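Local coordinates for methylated-DNA--protein-cysteine methyltransferase (Thermococcus kodakarensis, PDB 1MGT) that repairs O6-methylguanine and O4-methylthymine in DNA by irreversibly transferring the methyl group to one of its own cysteines, a suicide reaction, at residues A[20-32]-A[130-142]. Numbering follows the deposited sequence.
Sequences FSGRVQGIAFAFD and MKRNPYPIVVPCH. With SO4 (sulfate ion), chain D.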
loop_
_atom_site.group_PDB
_atom_site.type_symbol
_atom_site.label_atom_id
_atom_site.label_comp_id
_atom_site.label_asym_id
_atom_site.label_seq_id
_atom_site.Cartn_x
_atom_site.Cartn_y
_atom_site.Cartn_z
ATOM N N PHE A 20 -0.895 -9.449 -10.016
ATOM C CA PHE A 20 -1.306 -10.643 -9.283
ATOM C C PHE A 20 -1.010 -11.908 -10.095
ATOM O O PHE A 20 -0.841 -11.836 -11.313
ATOM C CB PHE A 20 -2.814 -10.621 -9.004
ATOM C CG PHE A 20 -3.695 -10.615 -10.225
ATOM C CD1 PHE A 20 -4.275 -11.819 -10.652
ATOM C CD2 PHE A 20 -3.950 -9.469 -10.925
ATOM C CE1 PHE A 20 -5.089 -11.835 -11.777
ATOM C CE2 PHE A 20 -4.752 -9.481 -12.057
ATOM C CZ PHE A 20 -5.338 -10.670 -12.480
ATOM N N SER A 21 -0.946 -12.996 -9.384
ATOM C CA SER A 21 -0.693 -14.320 -9.983
ATOM C C SER A 21 -1.253 -15.316 -8.970
ATOM O O SER A 21 -0.455 -15.795 -8.143
ATOM C CB SER A 21 0.813 -14.525 -10.108
ATOM O OG SER A 21 1.088 -15.786 -10.697
ATOM N N GLY A 22 -2.544 -15.511 -8.912
ATOM C CA GLY A 22 -2.996 -16.492 -7.858
ATOM C C GLY A 22 -3.434 -15.706 -6.616
ATOM O O GLY A 22 -4.530 -15.929 -6.089
ATOM N N ARG A 23 -2.571 -14.845 -6.123
ATOM C CA ARG A 23 -2.791 -13.964 -4.977
ATOM C C ARG A 23 -2.128 -12.628 -5.375
ATOM O O ARG A 23 -1.410 -12.583 -6.385
ATOM C CB ARG A 23 -2.241 -14.514 -3.682
ATOM C CG ARG A 23 -3.191 -15.431 -2.908
ATOM C CD ARG A 23 -2.576 -15.780 -1.537
ATOM N NE ARG A 23 -1.252 -16.356 -1.756
ATOM C CZ ARG A 23 -0.395 -16.812 -0.856
ATOM N NH1 ARG A 23 -0.670 -16.781 0.441
ATOM N NH2 ARG A 23 0.775 -17.315 -1.257
ATOM N N VAL A 24 -2.353 -11.571 -4.615
ATOM C CA VAL A 24 -1.763 -10.272 -4.933
ATOM C C VAL A 24 -0.277 -10.198 -4.706
ATOM O O VAL A 24 0.294 -10.560 -3.686
ATOM C CB VAL A 24 -2.503 -9.165 -4.145
ATOM C CG1 VAL A 24 -1.828 -7.815 -4.361
ATOM C CG2 VAL A 24 -3.981 -9.129 -4.504
ATOM N N GLN A 25 0.453 -9.669 -5.705
ATOM C CA GLN A 25 1.875 -9.497 -5.669
ATOM C C GLN A 25 2.246 -8.021 -5.467
ATOM O O GLN A 25 3.333 -7.705 -4.992
ATOM C CB GLN A 25 2.494 -9.946 -7.025
ATOM C CG GLN A 25 2.396 -11.473 -7.210
ATOM C CD GLN A 25 2.954 -11.892 -8.567
ATOM O OE1 GLN A 25 2.459 -11.400 -9.572
ATOM N NE2 GLN A 25 3.964 -12.763 -8.601
ATOM N N GLY A 26 1.357 -7.126 -5.925
ATOM C CA GLY A 26 1.724 -5.696 -5.755
ATOM C C GLY A 26 0.544 -4.814 -6.088
ATOM O O GLY A 26 -0.353 -5.177 -6.869
ATOM N N ILE A 27 0.529 -3.628 -5.470
ATOM C CA ILE A 27 -0.544 -2.667 -5.704
ATOM C C ILE A 27 0.076 -1.289 -5.874
ATOM O O ILE A 27 1.077 -0.998 -5.216
ATOM C CB ILE A 27 -1.461 -2.538 -4.447
ATOM C CG1 ILE A 27 -2.135 -3.867 -4.145
ATOM C CG2 ILE A 27 -2.482 -1.418 -4.632
ATOM C CD1 ILE A 27 -2.754 -3.979 -2.757
ATOM N N ALA A 28 -0.499 -0.478 -6.776
ATOM C CA ALA A 28 -0.020 0.882 -6.948
ATOM C C ALA A 28 -1.271 1.756 -7.185
ATOM O O ALA A 28 -2.310 1.274 -7.586
ATOM C CB ALA A 28 0.952 1.094 -8.091
ATOM N N PHE A 29 -1.129 3.064 -6.935
ATOM C CA PHE A 29 -2.276 3.939 -7.184
ATOM C C PHE A 29 -1.732 5.328 -7.532
ATOM O O PHE A 29 -0.596 5.648 -7.212
ATOM C CB PHE A 29 -3.283 4.012 -6.077
ATOM C CG PHE A 29 -2.900 4.849 -4.889
ATOM C CD1 PHE A 29 -3.455 6.105 -4.719
ATOM C CD2 PHE A 29 -1.990 4.369 -3.963
ATOM C CE1 PHE A 29 -3.125 6.886 -3.611
ATOM C CE2 PHE A 29 -1.661 5.150 -2.858
ATOM C CZ PHE A 29 -2.226 6.396 -2.699
ATOM N N ALA A 30 -2.583 6.101 -8.207
ATOM C CA ALA A 30 -2.126 7.446 -8.593
ATOM C C ALA A 30 -3.379 8.211 -9.059
ATOM O O ALA A 30 -4.455 7.615 -9.181
ATOM C CB ALA A 30 -1.135 7.349 -9.743
ATOM N N PHE A 31 -3.202 9.490 -9.335
ATOM C CA PHE A 31 -4.366 10.274 -9.803
ATOM C C PHE A 31 -4.455 10.343 -11.313
ATOM O O PHE A 31 -5.368 11.013 -11.832
ATOM C CB PHE A 31 -4.257 11.684 -9.231
ATOM C CG PHE A 31 -4.275 11.725 -7.727
ATOM C CD1 PHE A 31 -3.274 12.397 -7.044
ATOM C CD2 PHE A 31 -5.311 11.122 -7.040
ATOM C CE1 PHE A 31 -3.319 12.441 -5.647
ATOM C CE2 PHE A 31 -5.354 11.168 -5.650
ATOM C CZ PHE A 31 -4.352 11.837 -4.975
ATOM N N ASP A 32 -3.543 9.687 -12.030
ATOM C CA ASP A 32 -3.603 9.708 -13.505
ATOM C C ASP A 32 -3.001 8.384 -13.988
ATOM O O ASP A 32 -2.194 7.792 -13.265
ATOM C CB ASP A 32 -2.923 10.923 -14.077
ATOM C CG ASP A 32 -1.419 10.940 -13.902
ATOM O OD1 ASP A 32 -0.954 11.538 -12.918
ATOM O OD2 ASP A 32 -0.714 10.353 -14.754
ATOM N N MET A 130 8.547 0.729 5.218
ATOM C CA MET A 130 7.441 1.485 4.642
ATOM C C MET A 130 7.761 1.882 3.201
ATOM O O MET A 130 6.877 1.827 2.338
ATOM C CB MET A 130 7.130 2.752 5.441
ATOM C CG MET A 130 6.650 2.506 6.865
ATOM S SD MET A 130 5.150 1.515 6.926
ATOM C CE MET A 130 5.795 -0.091 7.299
ATOM N N LYS A 131 9.016 2.274 2.959
ATOM C CA LYS A 131 9.401 2.650 1.598
ATOM C C LYS A 131 9.212 1.503 0.607
ATOM O O LYS A 131 8.852 1.701 -0.568
ATOM C CB LYS A 131 10.898 3.011 1.596
ATOM C CG LYS A 131 11.353 3.566 0.243
ATOM C CD LYS A 131 12.870 3.673 0.234
ATOM C CE LYS A 131 13.324 4.712 -0.808
ATOM N NZ LYS A 131 14.758 4.444 -1.158
ATOM N N ARG A 132 9.479 0.292 1.066
ATOM C CA ARG A 132 9.387 -0.895 0.248
ATOM C C ARG A 132 8.050 -1.570 0.223
ATOM O O ARG A 132 7.948 -2.614 -0.443
ATOM C CB ARG A 132 10.456 -1.916 0.702
ATOM C CG ARG A 132 11.876 -1.385 0.415
ATOM C CD ARG A 132 12.893 -2.133 1.255
ATOM N NE ARG A 132 14.274 -1.817 0.891
ATOM C CZ ARG A 132 14.961 -0.788 1.373
ATOM N NH1 ARG A 132 14.401 0.042 2.256
ATOM N NH2 ARG A 132 16.221 -0.581 0.997
ATOM N N ASN A 133 7.036 -1.075 0.929
ATOM C CA ASN A 133 5.756 -1.756 0.950
ATOM C C ASN A 133 5.189 -1.932 -0.451
ATOM O O ASN A 133 4.885 -0.949 -1.123
ATOM C CB ASN A 133 4.797 -0.894 1.814
ATOM C CG ASN A 133 3.400 -1.463 1.883
ATOM O OD1 ASN A 133 3.207 -2.657 1.683
ATOM N ND2 ASN A 133 2.442 -0.589 2.201
ATOM N N PRO A 134 4.994 -3.170 -0.889
ATOM C CA PRO A 134 4.428 -3.418 -2.211
ATOM C C PRO A 134 2.925 -3.386 -2.193
ATOM O O PRO A 134 2.231 -3.547 -3.198
ATOM C CB PRO A 134 4.965 -4.830 -2.527
ATOM C CG PRO A 134 5.038 -5.506 -1.209
ATOM C CD PRO A 134 5.357 -4.425 -0.206
ATOM N N TYR A 135 2.291 -3.163 -1.002
ATOM C CA TYR A 135 0.876 -3.139 -0.856
ATOM C C TYR A 135 0.290 -1.851 -0.235
ATOM O O TYR A 135 -0.390 -1.951 0.811
ATOM C CB TYR A 135 0.429 -4.310 0.057
ATOM C CG TYR A 135 1.050 -5.660 -0.272
ATOM C CD1 TYR A 135 1.719 -6.361 0.721
ATOM C CD2 TYR A 135 0.938 -6.224 -1.536
ATOM C CE1 TYR A 135 2.272 -7.604 0.459
ATOM C CE2 TYR A 135 1.508 -7.466 -1.810
ATOM C CZ TYR A 135 2.172 -8.142 -0.814
ATOM O OH TYR A 135 2.741 -9.385 -1.048
ATOM N N PRO A 136 0.482 -0.735 -0.855
ATOM C CA PRO A 136 -0.096 0.537 -0.367
ATOM C C PRO A 136 -1.602 0.391 -0.332
ATOM O O PRO A 136 -2.244 -0.466 -0.982
ATOM C CB PRO A 136 0.355 1.576 -1.349
ATOM C CG PRO A 136 0.666 0.823 -2.606
ATOM C CD PRO A 136 1.225 -0.495 -2.128
ATOM N N ILE A 137 -2.251 1.240 0.474
ATOM C CA ILE A 137 -3.666 1.258 0.716
ATOM C C ILE A 137 -4.073 0.139 1.673
ATOM O O ILE A 137 -4.500 0.402 2.811
ATOM C CB ILE A 137 -4.599 1.260 -0.498
ATOM C CG1 ILE A 137 -4.246 2.416 -1.455
ATOM C CG2 ILE A 137 -6.076 1.364 -0.066
ATOM C CD1 ILE A 137 -4.905 2.234 -2.820
ATOM N N VAL A 138 -3.943 -1.106 1.269
ATOM C CA VAL A 138 -4.331 -2.246 2.090
ATOM C C VAL A 138 -3.418 -2.354 3.308
ATOM O O VAL A 138 -3.992 -2.556 4.396
ATOM C CB VAL A 138 -4.434 -3.520 1.258
ATOM C CG1 VAL A 138 -5.421 -3.260 0.095
ATOM C CG2 VAL A 138 -3.097 -3.893 0.664
ATOM N N VAL A 139 -2.125 -2.261 3.154
ATOM C CA VAL A 139 -1.192 -2.273 4.347
ATOM C C VAL A 139 -1.102 -0.767 4.538
ATOM O O VAL A 139 -0.606 -0.028 3.655
ATOM C CB VAL A 139 0.143 -2.932 4.011
ATOM C CG1 VAL A 139 1.207 -2.575 5.051
ATOM C CG2 VAL A 139 -0.047 -4.453 3.965
ATOM N N PRO A 140 -1.714 -0.239 5.590
ATOM C CA PRO A 140 -1.805 1.198 5.738
ATOM C C PRO A 140 -0.645 1.999 6.154
ATOM O O PRO A 140 -0.704 2.722 7.195
ATOM C CB PRO A 140 -3.050 1.315 6.652
ATOM C CG PRO A 140 -2.821 0.188 7.614
ATOM C CD PRO A 140 -2.380 -0.964 6.696
ATOM N N CYS A 141 0.414 2.059 5.320
ATOM C CA CYS A 141 1.600 2.827 5.638
ATOM C C CYS A 141 1.337 4.329 5.601
ATOM O O CYS A 141 2.157 5.083 6.159
ATOM C CB CYS A 141 2.769 2.417 4.730
ATOM S SG CYS A 141 2.449 2.809 3.004
ATOM N N HIS A 142 0.202 4.763 5.077
ATOM C CA HIS A 142 -0.134 6.194 5.059
ATOM C C HIS A 142 -0.501 6.641 6.492
ATOM O O HIS A 142 -0.521 7.856 6.720
ATOM C CB HIS A 142 -1.287 6.501 4.137
ATOM C CG HIS A 142 -2.512 5.672 4.340
ATOM N ND1 HIS A 142 -2.562 4.350 3.919
ATOM C CD2 HIS A 142 -3.710 5.917 4.897
ATOM C CE1 HIS A 142 -3.736 3.833 4.213
ATOM N NE2 HIS A 142 -4.466 4.788 4.816
HETATM S S SO4 D . 16.249 -4.472 -1.170
HETATM O O1 SO4 D . 16.087 -5.754 -1.924
HETATM O O2 SO4 D . 15.344 -3.423 -1.743
HETATM O O3 SO4 D . 17.674 -4.008 -1.276
HETATM O O4 SO4 D . 15.916 -4.668 0.279
HETATM O O HOH W 1 4.145 -9.627 -3.222
#
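The loop that leads from the end of helix 123-131 to the active-site motif Pro-Cys-His-Arg of the alkyltransferase family packs here on strand 24-30, an outer strand of the three-stranded antiparallel sheet in the RNase H-like N-terminal domain. Contact between the backbones is made where Ile-27 N donates a hydrogen bond to Pro-134 O (2.8 Å, 154°). Pro-136 sits beside this bond, its CD 3.1 Å from Ile-27 O. Ile-27 loses more surface to the loop than any other residue of the contact: CG1 lies anti to the carbonyl carbon (chi1 -62°) and carries CD1 across to Val-138 CG2, a tight 3.4 Å, with Val-67 of helix 63-71 also touching the isoleucine. Further along the strand, Ile-137 lays CD1 obliquely against the Phe-29 ring, 3.8 Å from CD2, while Pro-136 CB meets the ring at its edge; Tyr-153 packs on this phenylalanine and also on Cys-141. An alanine in place of Phe-29 would probably leave Ile-137 CD1 and Pro-136 CB without their aromatic partner and open a gap beside Tyr-153. At the other end, Pro-134 CG lies 3.7 Å above the plane of the Tyr-135 ring, over its centre, and Tyr-135 OH, which also accepts a hydrogen bond from Phe-86 N, donates to a water that in turn donates to Gln-25 O. Asn-133 closes an Asx turn, OD1 accepting from Tyr-135 N well above the carbonyl plane. Its ND2 points at the inferred nucleophile, Cys-141, and donates to SG at 3.5 Å with the sulfur in the amide plane.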